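Local coordinates for protein beta-glucuronidase (Dictyoglomus thermophilum, PDB 6XXW) that probably hydrolyses beta-D-glucuronides as a retaining-type family 2 glycoside hydrolase, releasing glucuronic acid from its conjugates, at residues T441-S453 and V457-Y469. Sequence-based numbering, arbitrary orientation.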
# COMPACT_ATOMS: atom_id res chain seq x y z
N THR A 441 29.28 36.50 -12.03
CA THR A 441 29.88 35.32 -12.65
C THR A 441 28.88 34.19 -12.91
O THR A 441 29.28 33.18 -13.49
CB THR A 441 31.04 34.78 -11.79
OG1 THR A 441 30.53 34.09 -10.64
CG2 THR A 441 32.00 35.89 -11.35
N ARG A 442 27.62 34.34 -12.51
CA ARG A 442 26.63 33.29 -12.73
C ARG A 442 25.34 33.89 -13.27
O ARG A 442 24.92 34.97 -12.84
CB ARG A 442 26.31 32.52 -11.43
CG ARG A 442 27.49 31.83 -10.77
CD ARG A 442 27.09 31.29 -9.42
NE ARG A 442 28.08 30.37 -8.88
CZ ARG A 442 29.12 30.75 -8.17
NH1 ARG A 442 29.32 32.04 -7.92
NH2 ARG A 442 29.98 29.83 -7.70
N PRO A 443 24.66 33.19 -14.18
CA PRO A 443 23.37 33.68 -14.67
C PRO A 443 22.32 33.68 -13.57
O PRO A 443 22.47 33.07 -12.51
CB PRO A 443 23.01 32.68 -15.78
CG PRO A 443 23.77 31.45 -15.44
CD PRO A 443 25.05 31.92 -14.82
N ILE A 444 21.24 34.40 -13.86
CA ILE A 444 20.12 34.59 -12.94
C ILE A 444 18.83 34.15 -13.62
O ILE A 444 18.64 34.40 -14.81
CB ILE A 444 20.02 36.07 -12.51
CG1 ILE A 444 21.30 36.49 -11.78
CG2 ILE A 444 18.77 36.30 -11.66
CD1 ILE A 444 21.41 37.97 -11.61
N THR A 445 17.94 33.50 -12.85
CA THR A 445 16.62 33.14 -13.34
C THR A 445 15.57 33.50 -12.28
O THR A 445 15.89 33.95 -11.18
CB THR A 445 16.53 31.63 -13.69
OG1 THR A 445 15.27 31.34 -14.34
CG2 THR A 445 16.64 30.79 -12.45
N ILE A 446 14.31 33.31 -12.66
CA ILE A 446 13.18 33.32 -11.74
C ILE A 446 12.22 32.25 -12.23
O ILE A 446 12.04 32.07 -13.44
CB ILE A 446 12.48 34.70 -11.66
CG1 ILE A 446 11.35 34.65 -10.62
CG2 ILE A 446 11.90 35.13 -13.04
CD1 ILE A 446 10.81 36.02 -10.23
N VAL A 447 11.64 31.49 -11.31
CA VAL A 447 10.83 30.33 -11.68
C VAL A 447 9.36 30.76 -11.70
O VAL A 447 8.83 31.25 -10.70
CB VAL A 447 11.07 29.13 -10.75
CG1 VAL A 447 10.16 27.96 -11.16
CG2 VAL A 447 12.54 28.70 -10.81
N GLU A 448 8.73 30.59 -12.86
CA GLU A 448 7.44 31.20 -13.16
C GLU A 448 6.35 30.15 -13.29
O GLU A 448 6.58 29.09 -13.88
CB GLU A 448 7.49 31.97 -14.49
CG GLU A 448 8.44 33.15 -14.50
CD GLU A 448 7.75 34.47 -14.16
OE1 GLU A 448 6.73 34.44 -13.41
OE2 GLU A 448 8.22 35.53 -14.63
N ASN A 449 5.16 30.46 -12.78
CA ASN A 449 3.96 29.76 -13.24
C ASN A 449 2.94 30.72 -13.85
O ASN A 449 1.92 30.26 -14.37
CB ASN A 449 3.33 28.93 -12.11
CG ASN A 449 2.72 29.77 -11.00
OD1 ASN A 449 2.97 30.98 -10.91
ND2 ASN A 449 1.93 29.13 -10.14
N THR A 450 3.21 32.03 -13.81
CA THR A 450 2.45 33.02 -14.57
C THR A 450 2.44 32.67 -16.05
O THR A 450 3.33 31.99 -16.56
CB THR A 450 3.09 34.42 -14.35
OG1 THR A 450 3.12 34.73 -12.96
CG2 THR A 450 2.34 35.55 -15.07
N LYS A 451 1.41 33.15 -16.75
CA LYS A 451 1.37 33.04 -18.21
C LYS A 451 2.48 33.88 -18.84
O LYS A 451 2.85 34.94 -18.33
CB LYS A 451 -0.01 33.48 -18.71
CG LYS A 451 -0.08 33.81 -20.19
CD LYS A 451 -0.66 32.67 -21.01
CE LYS A 451 -0.47 32.94 -22.49
NZ LYS A 451 0.71 33.84 -22.72
N ALA A 452 3.02 33.37 -19.96
CA ALA A 452 4.15 34.03 -20.61
C ALA A 452 3.87 35.50 -20.91
O ALA A 452 4.71 36.38 -20.65
CB ALA A 452 4.51 33.29 -21.90
N SER A 453 2.69 35.79 -21.46
CA SER A 453 2.37 37.16 -21.85
C SER A 453 2.02 38.04 -20.67
O SER A 453 1.89 39.26 -20.85
CB SER A 453 1.22 37.16 -22.86
OG SER A 453 0.03 36.66 -22.27
N VAL A 457 8.32 40.22 -15.24
CA VAL A 457 9.60 40.03 -14.57
C VAL A 457 10.57 39.18 -15.39
O VAL A 457 11.78 39.42 -15.35
CB VAL A 457 9.40 39.43 -13.16
CG1 VAL A 457 10.74 39.08 -12.52
CG2 VAL A 457 8.60 40.41 -12.29
N SER A 458 10.08 38.18 -16.13
CA SER A 458 10.98 37.25 -16.83
C SER A 458 11.83 37.95 -17.88
O SER A 458 12.91 37.44 -18.22
CB SER A 458 10.19 36.11 -17.48
OG SER A 458 9.90 35.08 -16.53
N LYS A 459 11.38 39.09 -18.42
CA LYS A 459 12.19 39.81 -19.40
C LYS A 459 13.52 40.28 -18.82
O LYS A 459 14.43 40.62 -19.59
CB LYS A 459 11.41 41.00 -19.98
CG LYS A 459 10.76 41.93 -18.94
CD LYS A 459 9.77 42.89 -19.62
CE LYS A 459 9.22 43.95 -18.66
NZ LYS A 459 8.09 44.75 -19.25
N TYR A 460 13.68 40.30 -17.49
CA TYR A 460 14.88 40.79 -16.83
C TYR A 460 15.89 39.71 -16.45
O TYR A 460 16.97 40.05 -15.95
CB TYR A 460 14.51 41.58 -15.56
CG TYR A 460 13.66 42.82 -15.82
CD1 TYR A 460 14.21 43.94 -16.44
CD2 TYR A 460 12.32 42.86 -15.47
CE1 TYR A 460 13.44 45.08 -16.67
CE2 TYR A 460 11.54 43.99 -15.69
CZ TYR A 460 12.11 45.10 -16.30
OH TYR A 460 11.36 46.23 -16.53
N VAL A 461 15.60 38.42 -16.66
CA VAL A 461 16.54 37.37 -16.25
C VAL A 461 17.31 36.80 -17.44
O VAL A 461 17.05 37.17 -18.59
CB VAL A 461 15.81 36.25 -15.47
CG1 VAL A 461 15.12 36.83 -14.23
CG2 VAL A 461 14.81 35.55 -16.36
N ASP A 462 18.26 35.90 -17.17
CA ASP A 462 19.10 35.31 -18.22
C ASP A 462 18.50 34.05 -18.83
O ASP A 462 18.69 33.78 -20.02
CB ASP A 462 20.48 34.96 -17.67
CG ASP A 462 21.26 36.19 -17.22
OD1 ASP A 462 21.37 37.14 -18.01
OD2 ASP A 462 21.74 36.18 -16.08
N VAL A 463 17.81 33.26 -18.02
CA VAL A 463 17.24 31.98 -18.44
C VAL A 463 15.82 31.93 -17.91
O VAL A 463 15.57 32.34 -16.77
CB VAL A 463 18.06 30.79 -17.91
CG1 VAL A 463 17.38 29.44 -18.24
CG2 VAL A 463 19.47 30.82 -18.47
N ILE A 464 14.88 31.44 -18.73
CA ILE A 464 13.48 31.31 -18.34
C ILE A 464 13.27 29.94 -17.72
O ILE A 464 13.63 28.92 -18.31
CB ILE A 464 12.54 31.51 -19.54
CG1 ILE A 464 12.79 32.88 -20.20
CG2 ILE A 464 11.08 31.31 -19.12
CD1 ILE A 464 11.92 33.99 -19.69
N CYS A 465 12.64 29.92 -16.54
CA CYS A 465 12.23 28.68 -15.89
C CYS A 465 10.71 28.71 -15.74
O CYS A 465 10.17 29.59 -15.06
CB CYS A 465 12.91 28.53 -14.52
SG CYS A 465 14.68 28.12 -14.57
N VAL A 466 10.02 27.76 -16.36
CA VAL A 466 8.56 27.72 -16.34
C VAL A 466 8.09 26.40 -15.74
O VAL A 466 8.59 25.33 -16.11
CB VAL A 466 7.95 27.95 -17.73
CG1 VAL A 466 8.35 26.87 -18.71
CG2 VAL A 466 6.44 28.06 -17.63
N ASN A 467 7.14 26.50 -14.81
CA ASN A 467 6.47 25.36 -14.20
C ASN A 467 5.16 25.13 -14.94
O ASN A 467 4.35 26.05 -15.04
CB ASN A 467 6.17 25.63 -12.72
CG ASN A 467 7.43 25.84 -11.88
OD1 ASN A 467 8.56 25.64 -12.35
ND2 ASN A 467 7.24 26.22 -10.62
N ARG A 468 4.93 23.90 -15.42
CA ARG A 468 3.69 23.62 -16.14
C ARG A 468 3.13 22.26 -15.71
O ARG A 468 3.87 21.28 -15.58
CB ARG A 468 3.90 23.65 -17.66
CG ARG A 468 4.08 25.08 -18.24
CD ARG A 468 2.82 25.91 -17.95
NE ARG A 468 2.90 27.30 -18.44
CZ ARG A 468 2.95 28.37 -17.65
NH1 ARG A 468 2.96 28.21 -16.33
NH2 ARG A 468 2.97 29.59 -18.17
N TYR A 469 1.81 22.22 -15.52
CA TYR A 469 1.09 21.08 -14.94
C TYR A 469 -0.15 20.75 -15.77
O TYR A 469 -1.19 20.36 -15.23
CB TYR A 469 0.72 21.38 -13.49
CG TYR A 469 1.93 21.31 -12.56
CD1 TYR A 469 2.41 20.08 -12.10
CD2 TYR A 469 2.60 22.46 -12.17
CE1 TYR A 469 3.52 20.00 -11.26
CE2 TYR A 469 3.72 22.40 -11.34
CZ TYR A 469 4.18 21.16 -10.90
OH TYR A 469 5.27 21.09 -10.07
O HOH W 1 11.88 32.89 -15.96
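Glu448 OE2 takes the hydroxyl of Ser458 at 2.6 Å from OG, on its anti lone pair, and the same oxygen also accepts from Thr455 OG1 in the turn between the strands, while OE1 is held by Thr419. CG of Glu448 lies beside the backbone N (chi1 -63°) and the chain bends at chi2, which brings the carboxylate to the hydroxyl of Ser458. Beside it a water bridges the strands where they part, donating to Ile446 O and Ser458 OG and accepting from Cys465 N. Nearby, CG2 of Ile446 meets Val461 CG1 at 3.8 Å, the two side chains crossing at about a right angle.

Parallel pairing is regular only farther on: Cys465 O receives Glu448 N, and Glu448 O receives Asn467 N at 2.8 Å. At the other end Asp462 closes a two-bond clasp on Ile444, its N to Ile444 O and its OD2 to Ile444 N at 2.9 Å. On the Val447 face, Thr445 OG1 donates to Val463 O from above the carbonyl plane.

Arg468 ties down the segment after the first strand: NH2 reaches Thr450 O at 2.9 Å in the guanidinium plane and NH1 reaches Asn449 O at 3.0 Å, with Val466 CG2 over one face, while NE forms a salt bridge with Asp489 OD2 of helix 482-497. A leucine here would probably cost Asn449 O and Thr450 O these two donors and take from Asp489 this charged partner.

These are neighbouring strands of the TIM barrel: 408-415 flanks 444-448, 501-505 flanks 463-467, and helix 482-497 packs on Ile464, Val466 and Arg468.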